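Local atomic coordinates of uncharacterized conserved protein (PDB entry 3C2Q), a protein that catalyses the conversion of L-ornithine to L-proline with release of ammonia, using NAD(+) as its cofactor. Residues V327-F330 against L331-L335. Sequence-based numbering, arbitrary orientation.
Sequences VGVF and LVLLL
F330 and L334 sit one turn apart on a single helix and point the same way. The methyl CD2 of L334 comes obliquely to the far end of the F330 ring, 3.6 Å from CE2 and nearly as close to CZ. The ring reaches this methyl because CG of F330 lies anti to the backbone N (chi1 172°), which sets it beside its own carbonyl carbon. The L334 N-H donates a hydrogen bond to F330 O at 2.8 Å.

V327 and L331 also lie alongside each other. CG2 of V327 meets CD1 of L331 at 4.0 Å, while CG of L331 rests 3.3 Å from V327 O. That carbonyl also takes the N-H of L331, tilted 28° out of its plane. V329 and L333 repeat the pattern on another side, CG1 to CD1. The hydrogen bond from L333 N to V329 O is nearly straight, 174° at the hydrogen. The hydrogen bond from V332 N to G328 O is weak, and the CG2 methyl of V332 crowds the same oxygen. All are ordinary alpha-helical i to i+4 pairs.

This is the first part of helix 327-342, which follows strand 321-324, outermost in this chain's parallel Rossmann sheet. V327 probably binds NAD(+), as in relatives, and a bound imidazole lies close to it. D326 makes weak hydrogen bonds to the N atoms of G328 and V329. F330 and L334 pack on helix 112-133. With an alanine at F330 the ring that I116 and I119 pack against is gone, which would probably leave a gap there and beside CD2 of L334. L331 touches A154 of helix 152-160 and L280 of strand 276-280. V329, V332 and L333 face a second subunit, where V329 meets V329 of that chain.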
ATOM      1  N   VAL B 327      -9.907   1.555  10.050  1.00 16.19           N
ATOM      2  CA  VAL B 327     -10.026   1.889  11.455  1.00 17.88           C
ATOM      3  C   VAL B 327     -11.458   2.301  11.846  1.00 18.60           C
ATOM      4  O   VAL B 327     -11.904   1.978  12.950  1.00 18.17           O
ATOM      5  CB  VAL B 327      -8.986   2.991  11.899  1.00 17.70           C
ATOM      6  CG1 VAL B 327      -9.350   4.380  11.348  1.00 19.93           C
ATOM      7  CG2 VAL B 327      -8.886   3.057  13.423  1.00 20.26           C
ATOM      8  N   GLY B 328     -12.150   3.013  10.952  1.00 17.81           N
ATOM      9  CA  GLY B 328     -13.490   3.505  11.244  1.00 19.13           C
ATOM     10  C   GLY B 328     -14.500   2.365  11.383  1.00 19.08           C
ATOM     11  O   GLY B 328     -15.290   2.366  12.310  1.00 20.17           O
ATOM     12  N   VAL B 329     -14.437   1.375  10.496  1.00 17.16           N
ATOM     13  CA  VAL B 329     -15.294   0.193  10.605  1.00 16.74           C
ATOM     14  C   VAL B 329     -14.876  -0.676  11.790  1.00 17.19           C
ATOM     15  O   VAL B 329     -15.714  -1.135  12.560  1.00 17.49           O
ATOM     16  CB  VAL B 329     -15.318  -0.621   9.295  1.00 17.07           C
ATOM     17  CG1 VAL B 329     -16.404  -1.732   9.379  1.00 14.95           C
ATOM     18  CG2 VAL B 329     -15.609   0.326   8.097  1.00 15.40           C
ATOM     19  N   PHE B 330     -13.574  -0.918  11.918  1.00 16.04           N
ATOM     20  CA  PHE B 330     -13.034  -1.613  13.062  1.00 16.73           C
ATOM     21  C   PHE B 330     -13.555  -1.070  14.405  1.00 16.27           C
ATOM     22  O   PHE B 330     -14.008  -1.855  15.245  1.00 16.20           O
ATOM     23  CB  PHE B 330     -11.483  -1.556  13.009  1.00 16.29           C
ATOM     24  CG  PHE B 330     -10.813  -2.095  14.253  1.00 18.04           C
ATOM     25  CD1 PHE B 330     -10.536  -3.459  14.386  1.00 19.23           C
ATOM     26  CD2 PHE B 330     -10.456  -1.246  15.282  1.00 18.59           C
ATOM     27  CE1 PHE B 330      -9.907  -3.958  15.552  1.00 20.86           C
ATOM     28  CE2 PHE B 330      -9.839  -1.743  16.464  1.00 17.62           C
ATOM     29  CZ  PHE B 330      -9.572  -3.088  16.583  1.00 18.01           C
ATOM     30  N   LEU B 331     -13.478   0.252  14.618  1.00 15.31           N
ATOM     31  CA  LEU B 331     -13.949   0.850  15.884  1.00 17.39           C
ATOM     32  C   LEU B 331     -15.440   0.638  16.106  1.00 17.08           C
ATOM     33  O   LEU B 331     -15.861   0.386  17.237  1.00 18.75           O
ATOM     34  CB  LEU B 331     -13.582   2.348  16.008  1.00 16.63           C
ATOM     35  CG  LEU B 331     -12.073   2.614  16.220  1.00 17.13           C
ATOM     36  CD1 LEU B 331     -11.759   4.094  16.030  1.00 17.46           C
ATOM     37  CD2 LEU B 331     -11.589   2.125  17.590  1.00 18.60           C
ATOM     38  N   VAL B 332     -16.223   0.713  15.043  1.00 17.96           N
ATOM     39  CA  VAL B 332     -17.711   0.521  15.146  1.00 16.76           C
ATOM     40  C   VAL B 332     -18.028  -0.912  15.561  1.00 18.61           C
ATOM     41  O   VAL B 332     -18.816  -1.162  16.509  1.00 18.48           O
ATOM     42  CB  VAL B 332     -18.424   0.948  13.820  1.00 16.86           C
ATOM     43  CG1 VAL B 332     -19.923   0.578  13.855  1.00 18.32           C
ATOM     44  CG2 VAL B 332     -18.274   2.490  13.618  1.00 14.85           C
ATOM     45  N   LEU B 333     -17.369  -1.863  14.901  1.00 16.50           N
ATOM     46  CA  LEU B 333     -17.526  -3.276  15.248  1.00 17.09           C
ATOM     47  C   LEU B 333     -16.977  -3.637  16.632  1.00 18.25           C
ATOM     48  O   LEU B 333     -17.599  -4.439  17.367  1.00 18.67           O
ATOM     49  CB  LEU B 333     -16.868  -4.157  14.170  1.00 16.45           C
ATOM     50  CG  LEU B 333     -17.540  -4.142  12.799  1.00 16.67           C
ATOM     51  CD1 LEU B 333     -16.718  -4.970  11.775  1.00 16.00           C
ATOM     52  CD2 LEU B 333     -19.020  -4.644  12.900  1.00 17.12           C
ATOM     53  N   LEU B 334     -15.809  -3.088  16.979  1.00 17.92           N
ATOM     54  CA  LEU B 334     -15.229  -3.311  18.296  1.00 19.08           C
ATOM     55  C   LEU B 334     -16.193  -2.868  19.418  1.00 19.75           C
ATOM     56  O   LEU B 334     -16.420  -3.612  20.366  1.00 19.47           O
ATOM     57  CB  LEU B 334     -13.896  -2.583  18.436  1.00 18.94           C
ATOM     58  CG  LEU B 334     -13.068  -2.808  19.711  1.00 20.63           C
ATOM     59  CD1 LEU B 334     -12.901  -4.298  20.029  1.00 20.90           C
ATOM     60  CD2 LEU B 334     -11.713  -2.042  19.572  1.00 18.05           C
ATOM     61  N   LEU B 335     -16.726  -1.659  19.304  1.00 20.71           N
ATOM     62  CA  LEU B 335     -17.697  -1.171  20.283  1.00 21.57           C
ATOM     63  C   LEU B 335     -18.902  -2.144  20.432  1.00 22.77           C
ATOM     64  O   LEU B 335     -19.313  -2.473  21.558  1.00 22.37           O
ATOM     65  CB  LEU B 335     -18.172   0.231  19.910  1.00 21.53           C
ATOM     66  CG  LEU B 335     -19.230   0.827  20.876  1.00 22.22           C
ATOM     67  CD1 LEU B 335     -18.667   0.956  22.292  1.00 22.97           C
ATOM     68  CD2 LEU B 335     -19.772   2.143  20.355  1.00 21.52           C
TER